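Local coordinates for protein type IV pilus biogenesis factor PilY1 (PDB 3HX6) that primes type IV pilus assembly, supports calcium-dependent twitching motility and contributes to adhesion to host cells, at residues 209-214 / 223-228; 235-240 / 304-309; 164-169 / 192-197. The protein carries 3 engineered substitutions. All coordinates share one frame; numbering follows the deposited sequence.

Interaction 1: 209-214 / 223-228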
ATOM      1  N   ALA A 209      -9.160   5.832 -26.397  1.00 12.37           N
ATOM      2  CA  ALA A 209      -8.236   6.373 -27.373  1.00 13.58           C
ATOM      3  C   ALA A 209      -6.889   6.717 -26.780  1.00 12.91           C
ATOM      4  O   ALA A 209      -6.710   6.778 -25.560  1.00 11.95           O
ATOM      5  CB  ALA A 209      -8.830   7.623 -28.009  1.00 12.06           C
ATOM      6  N   VAL A 210      -5.933   6.919 -27.671  1.00 12.55           N
ATOM      7  CA  VAL A 210      -4.611   7.342 -27.267  1.00 13.25           C
ATOM      8  C   VAL A 210      -4.689   8.829 -27.534  1.00 13.25           C
ATOM      9  O   VAL A 210      -4.945   9.244 -28.665  1.00 14.47           O
ATOM     10  CB  VAL A 210      -3.514   6.733 -28.144  1.00 13.08           C
ATOM     11  CG1 VAL A 210      -2.189   7.479 -27.917  1.00 12.27           C
ATOM     12  CG2 VAL A 210      -3.356   5.253 -27.809  1.00 15.01           C
ATOM     13  N   VAL A 211      -4.518   9.629 -26.493  1.00 12.93           N
ATOM     14  CA  VAL A 211      -4.562  11.072 -26.647  1.00 12.79           C
ATOM     15  C   VAL A 211      -3.177  11.603 -26.352  1.00 14.31           C
ATOM     16  O   VAL A 211      -2.661  11.441 -25.249  1.00 14.55           O
ATOM     17  CB  VAL A 211      -5.597  11.689 -25.697  1.00 11.69           C
ATOM     18  CG1 VAL A 211      -5.663  13.198 -25.902  1.00 12.35           C
ATOM     19  CG2 VAL A 211      -6.963  11.048 -25.969  1.00  6.50           C
ATOM     20  N   THR A 212      -2.569  12.233 -27.348  1.00 13.05           N
ATOM     21  CA  THR A 212      -1.223  12.742 -27.185  1.00 12.88           C
ATOM     22  C   THR A 212      -0.967  13.974 -28.047  1.00 12.41           C
ATOM     23  O   THR A 212      -1.808  14.358 -28.855  1.00 11.85           O
ATOM     24  CB  THR A 212      -0.216  11.637 -27.557  1.00 14.21           C
ATOM     25  OG1 THR A 212       1.106  12.040 -27.191  1.00 15.40           O
ATOM     26  CG2 THR A 212      -0.280  11.344 -29.053  1.00 13.80           C
ATOM     27  N   GLY A 213       0.191  14.604 -27.855  1.00 12.74           N
ATOM     28  CA  GLY A 213       0.542  15.765 -28.652  1.00 11.79           C
ATOM     29  C   GLY A 213       1.142  15.248 -29.948  1.00 13.39           C
ATOM     30  O   GLY A 213       1.646  14.123 -29.977  1.00 13.63           O
ATOM     31  N   ASN A 214       1.096  16.040 -31.018  1.00 12.01           N
ATOM     32  CA  ASN A 214       1.646  15.590 -32.297  1.00 13.18           C
ATOM     33  C   ASN A 214       3.167  15.484 -32.263  1.00 14.39           C
ATOM     34  O   ASN A 214       3.782  14.859 -33.127  1.00 14.68           O
ATOM     35  CB  ASN A 214       1.214  16.525 -33.429  1.00 14.33           C
ATOM     36  CG  ASN A 214       1.856  17.896 -33.338  1.00 15.70           C
ATOM     37  OD1 ASN A 214       1.817  18.546 -32.296  1.00 13.03           O
ATOM     38  ND2 ASN A 214       2.443  18.346 -34.443  1.00 12.96           N
ATOM     39  N   ALA A 223       1.189  22.455 -34.188  1.00 17.54           N
ATOM     40  CA  ALA A 223       0.938  21.813 -32.910  1.00 17.30           C
ATOM     41  C   ALA A 223      -0.506  21.337 -32.960  1.00 16.36           C
ATOM     42  O   ALA A 223      -1.387  22.087 -33.371  1.00 16.58           O
ATOM     43  CB  ALA A 223       1.130  22.805 -31.773  1.00 14.41           C
ATOM     44  N   ALA A 224      -0.750  20.092 -32.558  1.00 14.77           N
ATOM     45  CA  ALA A 224      -2.109  19.559 -32.574  1.00 13.94           C
ATOM     46  C   ALA A 224      -2.284  18.396 -31.613  1.00 13.90           C
ATOM     47  O   ALA A 224      -1.356  17.627 -31.382  1.00 12.59           O
ATOM     48  CB  ALA A 224      -2.476  19.110 -33.987  1.00 15.31           C
ATOM     49  N   LEU A 225      -3.477  18.278 -31.041  1.00 14.34           N
ATOM     50  CA  LEU A 225      -3.762  17.171 -30.143  1.00 14.21           C
ATOM     51  C   LEU A 225      -4.204  16.034 -31.052  1.00 14.75           C
ATOM     52  O   LEU A 225      -5.064  16.218 -31.913  1.00 17.19           O
ATOM     53  CB  LEU A 225      -4.903  17.513 -29.173  1.00 13.93           C
ATOM     54  CG  LEU A 225      -5.189  16.428 -28.122  1.00 15.14           C
ATOM     55  CD1 LEU A 225      -4.047  16.410 -27.102  1.00 11.31           C
ATOM     56  CD2 LEU A 225      -6.518  16.698 -27.417  1.00 15.19           C
ATOM     57  N   LEU A 226      -3.602  14.868 -30.884  1.00 12.34           N
ATOM     58  CA  LEU A 226      -3.976  13.730 -31.693  1.00 13.55           C
ATOM     59  C   LEU A 226      -4.825  12.807 -30.834  1.00 14.89           C
ATOM     60  O   LEU A 226      -4.456  12.472 -29.711  1.00 15.59           O
ATOM     61  CB  LEU A 226      -2.733  12.985 -32.194  1.00 12.77           C
ATOM     62  CG  LEU A 226      -1.729  13.802 -33.026  1.00 15.10           C
ATOM     63  CD1 LEU A 226      -0.596  12.897 -33.512  1.00 11.58           C
ATOM     64  CD2 LEU A 226      -2.439  14.438 -34.212  1.00 13.29           C
ATOM     65  N   ILE A 227      -5.981  12.429 -31.359  1.00 14.43           N
ATOM     66  CA  ILE A 227      -6.868  11.523 -30.659  1.00 15.41           C
ATOM     67  C   ILE A 227      -6.930  10.307 -31.564  1.00 16.10           C
ATOM     68  O   ILE A 227      -7.593  10.308 -32.602  1.00 15.72           O
ATOM     69  CB  ILE A 227      -8.250  12.152 -30.449  1.00 15.59           C
ATOM     70  CG1 ILE A 227      -8.105  13.382 -29.541  1.00 16.01           C
ATOM     71  CG2 ILE A 227      -9.200  11.138 -29.820  1.00 15.77           C
ATOM     72  CD1 ILE A 227      -9.403  14.112 -29.247  1.00 15.48           C
ATOM     73  N   ILE A 228      -6.195   9.280 -31.160  1.00 16.15           N
ATOM     74  CA  ILE A 228      -6.071   8.048 -31.917  1.00 16.21           C
ATOM     75  C   ILE A 228      -6.927   6.932 -31.332  1.00 17.08           C
ATOM     76  O   ILE A 228      -6.808   6.609 -30.152  1.00 16.18           O
ATOM     77  CB  ILE A 228      -4.595   7.609 -31.920  1.00 16.64           C
ATOM     78  CG1 ILE A 228      -3.721   8.792 -32.366  1.00 16.59           C
ATOM     79  CG2 ILE A 228      -4.403   6.399 -32.830  1.00 16.23           C
ATOM     80  CD1 ILE A 228      -2.236   8.586 -32.153  1.00 16.46           C
TER

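Interaction 2: 235-240 / 304-309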
ATOM      1  N   ILE A 235      -6.968   8.084 -36.868  1.00 17.77           N
ATOM      2  CA  ILE A 235      -6.943   9.392 -36.240  1.00 19.75           C
ATOM      3  C   ILE A 235      -8.395   9.830 -36.062  1.00 19.97           C
ATOM      4  O   ILE A 235      -8.993  10.402 -36.970  1.00 21.30           O
ATOM      5  CB  ILE A 235      -6.197  10.422 -37.110  1.00 19.41           C
ATOM      6  CG1 ILE A 235      -4.783   9.916 -37.423  1.00 19.94           C
ATOM      7  CG2 ILE A 235      -6.131  11.757 -36.387  1.00 19.84           C
ATOM      8  CD1 ILE A 235      -3.935   9.614 -36.195  1.00 16.88           C
ATOM      9  N   THR A 236      -8.966   9.545 -34.895  1.00 19.60           N
ATOM     10  CA  THR A 236     -10.357   9.912 -34.623  1.00 20.15           C
ATOM     11  C   THR A 236     -10.566  11.420 -34.762  1.00 19.86           C
ATOM     12  O   THR A 236     -11.584  11.872 -35.285  1.00 22.25           O
ATOM     13  CB  THR A 236     -10.782   9.463 -33.214  1.00 21.53           C
ATOM     14  OG1 THR A 236     -10.692   8.036 -33.125  1.00 18.98           O
ATOM     15  CG2 THR A 236     -12.219   9.896 -32.922  1.00 23.05           C
ATOM     16  N   ARG A 237      -9.597  12.193 -34.287  1.00 18.25           N
ATOM     17  CA  ARG A 237      -9.652  13.647 -34.379  1.00 18.37           C
ATOM     18  C   ARG A 237      -8.281  14.255 -34.190  1.00 17.85           C
ATOM     19  O   ARG A 237      -7.489  13.805 -33.356  1.00 16.98           O
ATOM     20  CB  ARG A 237     -10.580  14.264 -33.318  1.00 21.52           C
ATOM     21  CG  ARG A 237     -12.049  14.414 -33.710  1.00 27.51           C
ATOM     22  CD  ARG A 237     -12.248  15.101 -35.058  1.00 27.99           C
ATOM     23  NE  ARG A 237     -11.772  16.483 -35.137  1.00 31.25           N
ATOM     24  CZ  ARG A 237     -12.378  17.539 -34.592  1.00 31.21           C
ATOM     25  NH1 ARG A 237     -13.501  17.396 -33.900  1.00 31.80           N
ATOM     26  NH2 ARG A 237     -11.874  18.751 -34.767  1.00 28.88           N
ATOM     27  N   LYS A 238      -8.004  15.272 -34.989  1.00 19.06           N
ATOM     28  CA  LYS A 238      -6.767  16.022 -34.888  1.00 20.25           C
ATOM     29  C   LYS A 238      -7.263  17.417 -34.566  1.00 20.69           C
ATOM     30  O   LYS A 238      -8.002  18.017 -35.347  1.00 21.80           O
ATOM     31  CB  LYS A 238      -5.998  16.027 -36.210  1.00 21.60           C
ATOM     32  CG  LYS A 238      -4.818  16.992 -36.218  1.00 25.47           C
ATOM     33  CD  LYS A 238      -3.632  16.455 -37.009  1.00 27.90           C
ATOM     34  CE  LYS A 238      -3.977  16.163 -38.466  1.00 32.77           C
ATOM     35  NZ  LYS A 238      -4.092  17.383 -39.288  1.00 32.71           N
ATOM     36  N   LEU A 239      -6.892  17.913 -33.394  1.00 19.18           N
ATOM     37  CA  LEU A 239      -7.298  19.240 -32.969  1.00 18.17           C
ATOM     38  C   LEU A 239      -6.115  20.184 -33.110  1.00 19.16           C
ATOM     39  O   LEU A 239      -5.281  20.304 -32.208  1.00 16.37           O
ATOM     40  CB  LEU A 239      -7.778  19.197 -31.515  1.00 19.39           C
ATOM     41  CG  LEU A 239      -9.251  18.884 -31.235  1.00 21.67           C
ATOM     42  CD1 LEU A 239      -9.866  18.081 -32.359  1.00 23.05           C
ATOM     43  CD2 LEU A 239      -9.360  18.152 -29.901  1.00 18.61           C
ATOM     44  N   GLU A 240      -6.046  20.847 -34.257  1.00 19.47           N
ATOM     45  CA  GLU A 240      -4.957  21.765 -34.517  1.00 22.67           C
ATOM     46  C   GLU A 240      -5.136  23.035 -33.719  1.00 20.77           C
ATOM     47  O   GLU A 240      -6.244  23.506 -33.484  1.00 22.04           O
ATOM     48  CB  GLU A 240      -4.856  22.123 -36.004  1.00 26.26           C
ATOM     49  CG  GLU A 240      -3.522  22.793 -36.337  1.00 34.39           C
ATOM     50  CD  GLU A 240      -3.452  23.332 -37.753  1.00 39.55           C
ATOM     51  OE1 GLU A 240      -3.718  22.564 -38.703  1.00 43.75           O
ATOM     52  OE2 GLU A 240      -3.125  24.527 -37.914  1.00 41.72           O
ATOM     53  N   SER A 304     -16.734  14.971 -33.633  1.00 20.97           N
ATOM     54  CA  SER A 304     -16.698  16.166 -34.470  1.00 23.16           C
ATOM     55  C   SER A 304     -16.911  17.430 -33.648  1.00 22.40           C
ATOM     56  O   SER A 304     -16.588  18.531 -34.096  1.00 23.19           O
ATOM     57  CB  SER A 304     -17.751  16.079 -35.584  1.00 26.46           C
ATOM     58  OG  SER A 304     -19.051  15.877 -35.053  1.00 31.21           O
ATOM     59  N   SER A 305     -17.456  17.273 -32.447  1.00 22.31           N
ATOM     60  CA  SER A 305     -17.682  18.416 -31.569  1.00 22.13           C
ATOM     61  C   SER A 305     -16.445  18.775 -30.755  1.00 21.00           C
ATOM     62  O   SER A 305     -16.368  19.875 -30.217  1.00 22.13           O
ATOM     63  CB  SER A 305     -18.844  18.149 -30.610  1.00 24.61           C
ATOM     64  OG  SER A 305     -20.070  18.082 -31.309  1.00 29.94           O
ATOM     65  N   PHE A 306     -15.490  17.853 -30.640  1.00 18.85           N
ATOM     66  CA  PHE A 306     -14.269  18.144 -29.885  1.00 19.12           C
ATOM     67  C   PHE A 306     -13.676  19.416 -30.490  1.00 18.65           C
ATOM     68  O   PHE A 306     -13.788  19.634 -31.691  1.00 19.35           O
ATOM     69  CB  PHE A 306     -13.266  16.988 -29.992  1.00 17.01           C
ATOM     70  CG  PHE A 306     -13.707  15.727 -29.296  1.00 18.40           C
ATOM     71  CD1 PHE A 306     -13.016  14.540 -29.495  1.00 17.76           C
ATOM     72  CD2 PHE A 306     -14.805  15.727 -28.441  1.00 17.31           C
ATOM     73  CE1 PHE A 306     -13.406  13.368 -28.857  1.00 19.70           C
ATOM     74  CE2 PHE A 306     -15.207  14.558 -27.796  1.00 20.98           C
ATOM     75  CZ  PHE A 306     -14.504  13.376 -28.005  1.00 20.56           C
ATOM     76  N   ARG A 307     -13.051  20.252 -29.668  1.00 18.42           N
ATOM     77  CA  ARG A 307     -12.508  21.511 -30.169  1.00 18.47           C
ATOM     78  C   ARG A 307     -11.493  22.116 -29.210  1.00 17.77           C
ATOM     79  O   ARG A 307     -11.462  21.773 -28.028  1.00 15.72           O
ATOM     80  CB  ARG A 307     -13.659  22.506 -30.332  1.00 20.92           C
ATOM     81  CG  ARG A 307     -14.382  22.728 -29.007  1.00 22.47           C
ATOM     82  CD  ARG A 307     -15.679  23.520 -29.115  1.00 26.80           C
ATOM     83  NE  ARG A 307     -16.412  23.476 -27.846  1.00 30.37           N
ATOM     84  CZ  ARG A 307     -17.013  22.390 -27.354  1.00 31.90           C
ATOM     85  NH1 ARG A 307     -16.988  21.242 -28.022  1.00 29.38           N
ATOM     86  NH2 ARG A 307     -17.630  22.443 -26.181  1.00 32.81           N
ATOM     87  N   VAL A 308     -10.664  23.019 -29.727  1.00 15.57           N
ATOM     88  CA  VAL A 308      -9.706  23.701 -28.883  1.00 15.47           C
ATOM     89  C   VAL A 308     -10.609  24.605 -28.052  1.00 16.74           C
ATOM     90  O   VAL A 308     -11.539  25.208 -28.587  1.00 15.93           O
ATOM     91  CB  VAL A 308      -8.732  24.580 -29.690  1.00 15.75           C
ATOM     92  CG1 VAL A 308      -7.704  25.188 -28.750  1.00 11.88           C
ATOM     93  CG2 VAL A 308      -8.056  23.761 -30.776  1.00 17.15           C
ATOM     94  N   SER A 309     -10.345  24.685 -26.753  1.00 15.30           N
ATOM     95  CA  SER A 309     -11.156  25.491 -25.853  1.00 15.37           C
ATOM     96  C   SER A 309     -10.930  26.987 -26.030  1.00 15.76           C
ATOM     97  O   SER A 309     -10.045  27.414 -26.764  1.00 15.48           O
ATOM     98  CB  SER A 309     -10.844  25.121 -24.395  1.00 15.42           C
ATOM     99  OG  SER A 309     -10.975  23.726 -24.160  1.00 15.54           O
TER
HETATM  100  O   HOH W   1     -13.329  21.103 -34.044  1.00 73.87           O

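Interaction 3: 164-169 / 192-197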
ATOM      1  N   LYS A 164       9.443   9.730 -37.036  1.00 21.68           N
ATOM      2  CA  LYS A 164       8.155  10.275 -36.635  1.00 21.59           C
ATOM      3  C   LYS A 164       7.130   9.153 -36.695  1.00 21.94           C
ATOM      4  O   LYS A 164       6.574   8.852 -37.751  1.00 23.02           O
ATOM      5  CB  LYS A 164       7.759  11.419 -37.567  1.00 23.46           C
ATOM      6  CG  LYS A 164       8.778  12.553 -37.591  1.00 25.96           C
ATOM      7  CD  LYS A 164       8.477  13.556 -38.693  1.00 32.22           C
ATOM      8  CE  LYS A 164       9.494  14.684 -38.692  1.00 34.16           C
ATOM      9  NZ  LYS A 164       9.267  15.640 -39.814  1.00 38.61           N
ATOM     10  N   GLY A 165       6.888   8.522 -35.556  1.00 21.25           N
ATOM     11  CA  GLY A 165       5.941   7.431 -35.544  1.00 19.54           C
ATOM     12  C   GLY A 165       5.494   7.028 -34.161  1.00 19.99           C
ATOM     13  O   GLY A 165       6.186   7.248 -33.162  1.00 19.43           O
ATOM     14  N   LEU A 166       4.322   6.413 -34.125  1.00 18.31           N
ATOM     15  CA  LEU A 166       3.703   5.950 -32.898  1.00 20.87           C
ATOM     16  C   LEU A 166       3.285   4.507 -33.114  1.00 21.31           C
ATOM     17  O   LEU A 166       3.006   4.105 -34.239  1.00 22.19           O
ATOM     18  CB  LEU A 166       2.450   6.788 -32.622  1.00 20.97           C
ATOM     19  CG  LEU A 166       2.352   7.749 -31.439  1.00 25.99           C
ATOM     20  CD1 LEU A 166       3.700   8.329 -31.134  1.00 24.84           C
ATOM     21  CD2 LEU A 166       1.330   8.848 -31.758  1.00 23.24           C
ATOM     22  N   PHE A 167       3.262   3.723 -32.045  1.00 20.67           N
ATOM     23  CA  PHE A 167       2.799   2.354 -32.147  1.00 21.64           C
ATOM     24  C   PHE A 167       2.175   1.925 -30.828  1.00 21.53           C
ATOM     25  O   PHE A 167       2.464   2.494 -29.769  1.00 20.74           O
ATOM     26  CB  PHE A 167       3.921   1.386 -32.567  1.00 21.08           C
ATOM     27  CG  PHE A 167       5.052   1.279 -31.587  1.00 21.69           C
ATOM     28  CD1 PHE A 167       6.209   2.037 -31.750  1.00 20.94           C
ATOM     29  CD2 PHE A 167       4.972   0.395 -30.512  1.00 21.78           C
ATOM     30  CE1 PHE A 167       7.277   1.913 -30.854  1.00 21.67           C
ATOM     31  CE2 PHE A 167       6.029   0.264 -29.614  1.00 21.77           C
ATOM     32  CZ  PHE A 167       7.185   1.025 -29.784  1.00 21.77           C
ATOM     33  N   ALA A 168       1.290   0.939 -30.910  1.00 18.93           N
ATOM     34  CA  ALA A 168       0.612   0.424 -29.736  1.00 20.80           C
ATOM     35  C   ALA A 168       0.692  -1.091 -29.771  1.00 21.19           C
ATOM     36  O   ALA A 168       0.531  -1.703 -30.823  1.00 23.01           O
ATOM     37  CB  ALA A 168      -0.851   0.877 -29.733  1.00 20.19           C
ATOM     38  N   LEU A 169       0.970  -1.695 -28.624  1.00 20.41           N
ATOM     39  CA  LEU A 169       1.042  -3.142 -28.549  1.00 23.15           C
ATOM     40  C   LEU A 169       0.019  -3.603 -27.524  1.00 24.15           C
ATOM     41  O   LEU A 169      -0.285  -2.875 -26.574  1.00 22.56           O
ATOM     42  CB  LEU A 169       2.439  -3.596 -28.101  1.00 22.17           C
ATOM     43  CG  LEU A 169       3.646  -3.082 -28.898  1.00 20.83           C
ATOM     44  CD1 LEU A 169       4.939  -3.559 -28.238  1.00 20.75           C
ATOM     45  CD2 LEU A 169       3.561  -3.564 -30.330  1.00 21.24           C
ATOM     46  N   GLY A 192       5.069  14.440 -35.488  1.00 16.79           N
ATOM     47  CA  GLY A 192       6.479  14.769 -35.377  1.00 16.05           C
ATOM     48  C   GLY A 192       7.178  13.740 -34.512  1.00 17.52           C
ATOM     49  O   GLY A 192       6.648  12.644 -34.301  1.00 17.74           O
ATOM     50  N   TYR A 193       8.369  14.066 -34.024  1.00 16.39           N
ATOM     51  CA  TYR A 193       9.080  13.143 -33.154  1.00 19.18           C
ATOM     52  C   TYR A 193       8.235  13.065 -31.891  1.00 19.26           C
ATOM     53  O   TYR A 193       8.057  14.051 -31.170  1.00 17.31           O
ATOM     54  CB  TYR A 193      10.485  13.663 -32.874  1.00 22.30           C
ATOM     55  CG  TYR A 193      11.307  13.702 -34.135  1.00 26.27           C
ATOM     56  CD1 TYR A 193      11.715  12.519 -34.752  1.00 27.59           C
ATOM     57  CD2 TYR A 193      11.597  14.910 -34.764  1.00 26.84           C
ATOM     58  CE1 TYR A 193      12.384  12.538 -35.964  1.00 31.39           C
ATOM     59  CE2 TYR A 193      12.266  14.941 -35.980  1.00 31.09           C
ATOM     60  CZ  TYR A 193      12.653  13.752 -36.572  1.00 33.70           C
ATOM     61  OH  TYR A 193      13.302  13.777 -37.779  1.00 38.78           O
ATOM     62  N   SER A 194       7.711  11.875 -31.636  1.00 18.80           N
ATOM     63  CA  SER A 194       6.818  11.665 -30.520  1.00 18.16           C
ATOM     64  C   SER A 194       7.387  11.546 -29.123  1.00 18.14           C
ATOM     65  O   SER A 194       7.237  10.525 -28.452  1.00 20.77           O
ATOM     66  CB  SER A 194       5.927  10.475 -30.840  1.00 20.12           C
ATOM     67  OG  SER A 194       5.168  10.765 -32.006  1.00 21.39           O
ATOM     68  N   PHE A 195       8.029  12.615 -28.676  1.00 17.57           N
ATOM     69  CA  PHE A 195       8.573  12.664 -27.333  1.00 17.99           C
ATOM     70  C   PHE A 195       7.437  12.804 -26.317  1.00 16.06           C
ATOM     71  O   PHE A 195       7.564  12.366 -25.175  1.00 16.00           O
ATOM     72  CB  PHE A 195       9.531  13.848 -27.207  1.00 20.52           C
ATOM     73  CG  PHE A 195      10.824  13.652 -27.936  1.00 23.22           C
ATOM     74  CD1 PHE A 195      11.877  12.966 -27.335  1.00 24.29           C
ATOM     75  CD2 PHE A 195      10.994  14.144 -29.225  1.00 23.86           C
ATOM     76  CE1 PHE A 195      13.078  12.774 -28.006  1.00 26.11           C
ATOM     77  CE2 PHE A 195      12.195  13.955 -29.906  1.00 25.23           C
ATOM     78  CZ  PHE A 195      13.237  13.270 -29.294  1.00 25.59           C
ATOM     79  N   PRO A 196       6.307  13.422 -26.717  1.00 15.70           N
ATOM     80  CA  PRO A 196       5.212  13.564 -25.756  1.00 17.04           C
ATOM     81  C   PRO A 196       4.742  12.223 -25.212  1.00 17.10           C
ATOM     82  O   PRO A 196       4.738  11.227 -25.925  1.00 19.50           O
ATOM     83  CB  PRO A 196       4.119  14.250 -26.575  1.00 16.13           C
ATOM     84  CG  PRO A 196       4.895  15.068 -27.554  1.00 17.26           C
ATOM     85  CD  PRO A 196       5.968  14.093 -27.985  1.00 13.24           C
ATOM     86  N   LYS A 197       4.358  12.206 -23.943  1.00 18.97           N
ATOM     87  CA  LYS A 197       3.852  10.996 -23.317  1.00 19.27           C
ATOM     88  C   LYS A 197       2.348  10.960 -23.552  1.00 17.99           C
ATOM     89  O   LYS A 197       1.618  11.864 -23.143  1.00 15.79           O
ATOM     90  CB  LYS A 197       4.128  11.004 -21.816  1.00 24.29           C
ATOM     91  CG  LYS A 197       5.596  10.878 -21.453  1.00 32.10           C
ATOM     92  CD  LYS A 197       5.766  10.608 -19.963  1.00 37.08           C
ATOM     93  CE  LYS A 197       7.226  10.373 -19.617  1.00 41.23           C
ATOM     94  NZ  LYS A 197       7.382   9.734 -18.276  1.00 46.58           N
TER

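Interaction 1: 209-214 / 223-228
Val211 lays its CG1 methyl against the branched end of Leu225, 3.8 Å from CD1 and 3.9 Å from CD2, the two side chains passing at a slant. They belong to a beta hairpin, strands 209-213 and 223-228, which forms the two inner strands of a four-stranded antiparallel blade of the PilY1 beta-propeller. Leu225 reaches its partner because CG stands anti to the backbone N (chi1 -176°), and Leu225 CD1 also comes within 3.5 Å of Thr212 O. Val211 and Leu225 face strand 251-257, while Ile227 meets Leu203 and Phe306; on the reverse face, Val210 and Ile228 meet Trp181 of strand 178-184. Branched aliphatic residues suit such a place, since both faces of a blade are buried against neighbouring blades. Val210 with Ile228 and Thr212 with Leu226 are hydrogen-bonded pairs, Val210 N to Ile228 O being 2.6 Å; between them Val211 CA approaches Leu226 O at 3.4 Å in a CA-H...O contact. Past Gly213, Asn214 carries the ladder on: Asn214 N binds Ala224 O at 2.9 Å, and Asn214 OD1 takes a bond from Leu251 N. Ala224 N meets Asn214 OD1 at 3.0 Å from above the amide plane, 77° out of it.

Interaction 2: 235-240 / 304-309
Arg237 sets out from CB toward residues 304-309, and its CG comes obliquely up to the Phe306 ring. The chain then bends at chi2 (-50°) and again at chi3 (-63°), folding the guanidinium back over Leu239, whose CD1 sits 3.2 Å above its plane, displaced from its middle. At the tip, Arg237 NH1 donates to Phe306 O at 3.2 Å, a bond bent to 141° at the hydrogen, and also to Ala303 O. NH2 reaches the same Phe306 carbonyl indirectly: a water in the guanidinium plane accepts from Arg237 NH2 at 2.9 Å and donates to Phe306 O at 2.8 Å. A long side chain with several N-H groups suits this place, spanning from the strand to the carbonyls of Ala303 and Phe306. Beside this polar grip, Leu239 CD2 packs on Phe306 CB at 4.1 Å, and the ring runs on to Ile227. Val308 CG2 lies 3.3 Å from Glu240 O. Opposite Ile227 the strand accommodates an extra residue, Thr236 beside Arg237, in a classic beta bulge. The whole is a blade-to-blade junction of a beta-propeller, joining outermost strand 235-241 of one blade to the approach to outermost strand 307-317 of the next.

Interaction 3: 164-169 / 192-197
Gly192 O is approached from two directions: Lys164 presents CA and CB to it, CA at 3.7 Å, while Ser194 OG gives it a weak hydrogen bond of 3.3 Å from within its own loop. No hydrogen bond joins the two segments, so the contact rests largely on the lysine's hydrocarbon chain, with Leu166 CD1 packed on Ser194. With CG anti to the carbonyl carbon (chi1 -59°) and the rest extended, the lysine chain runs past Gly192 and across the Tyr193 ring. Lys164 CG stands over one face of the Tyr193 ring in a CH-pi contact, 4.1 Å from the centroid and 15° off the normal, and Lys164 CE lies 3.9 Å from Tyr193 CE2. Lys164 CG passes 3.9 Å from Gly192 CA. Lysine suits this partly exposed position, giving methylenes to the ring while its NZ goes on to bond Ser217 O. Ser194 is the centre of an inverse gamma turn, closed by Phe195 N to Tyr193 O at 2.9 Å; it turns CB toward Gly165 and Leu166, and its own carbonyl receives Ser158 OG. Residues 165-169 form an inner strand of their blade, between strands 150-158 and 178-184, while residues 192-197 lie in the connection from strand 178-184 to strand 199-202, where the next blade begins.

In the fold
Interactions 1 and 2 share one blade: strand 223-229 of the hairpin pairs with strand 235-241, through Leu225 with Leu239 and Ile227 with Arg237. Interaction 1 is fully buried and combines a regular backbone ladder with aliphatic packing. Interaction 2, partly exposed, faces the following blade, which carries the calcium loop; there an arginine, a water and loop carbonyls replace the ladder. Interaction 3 joins the preceding blade, through strand 165-170, to the loop leading into the blade of interaction 1, and relies on lysine methylenes over a tyrosine. It meets interaction 1 through Asn214 O with Gly192 N and through Leu166 against Ile228, but does not touch interaction 2. Together they span three successive blades.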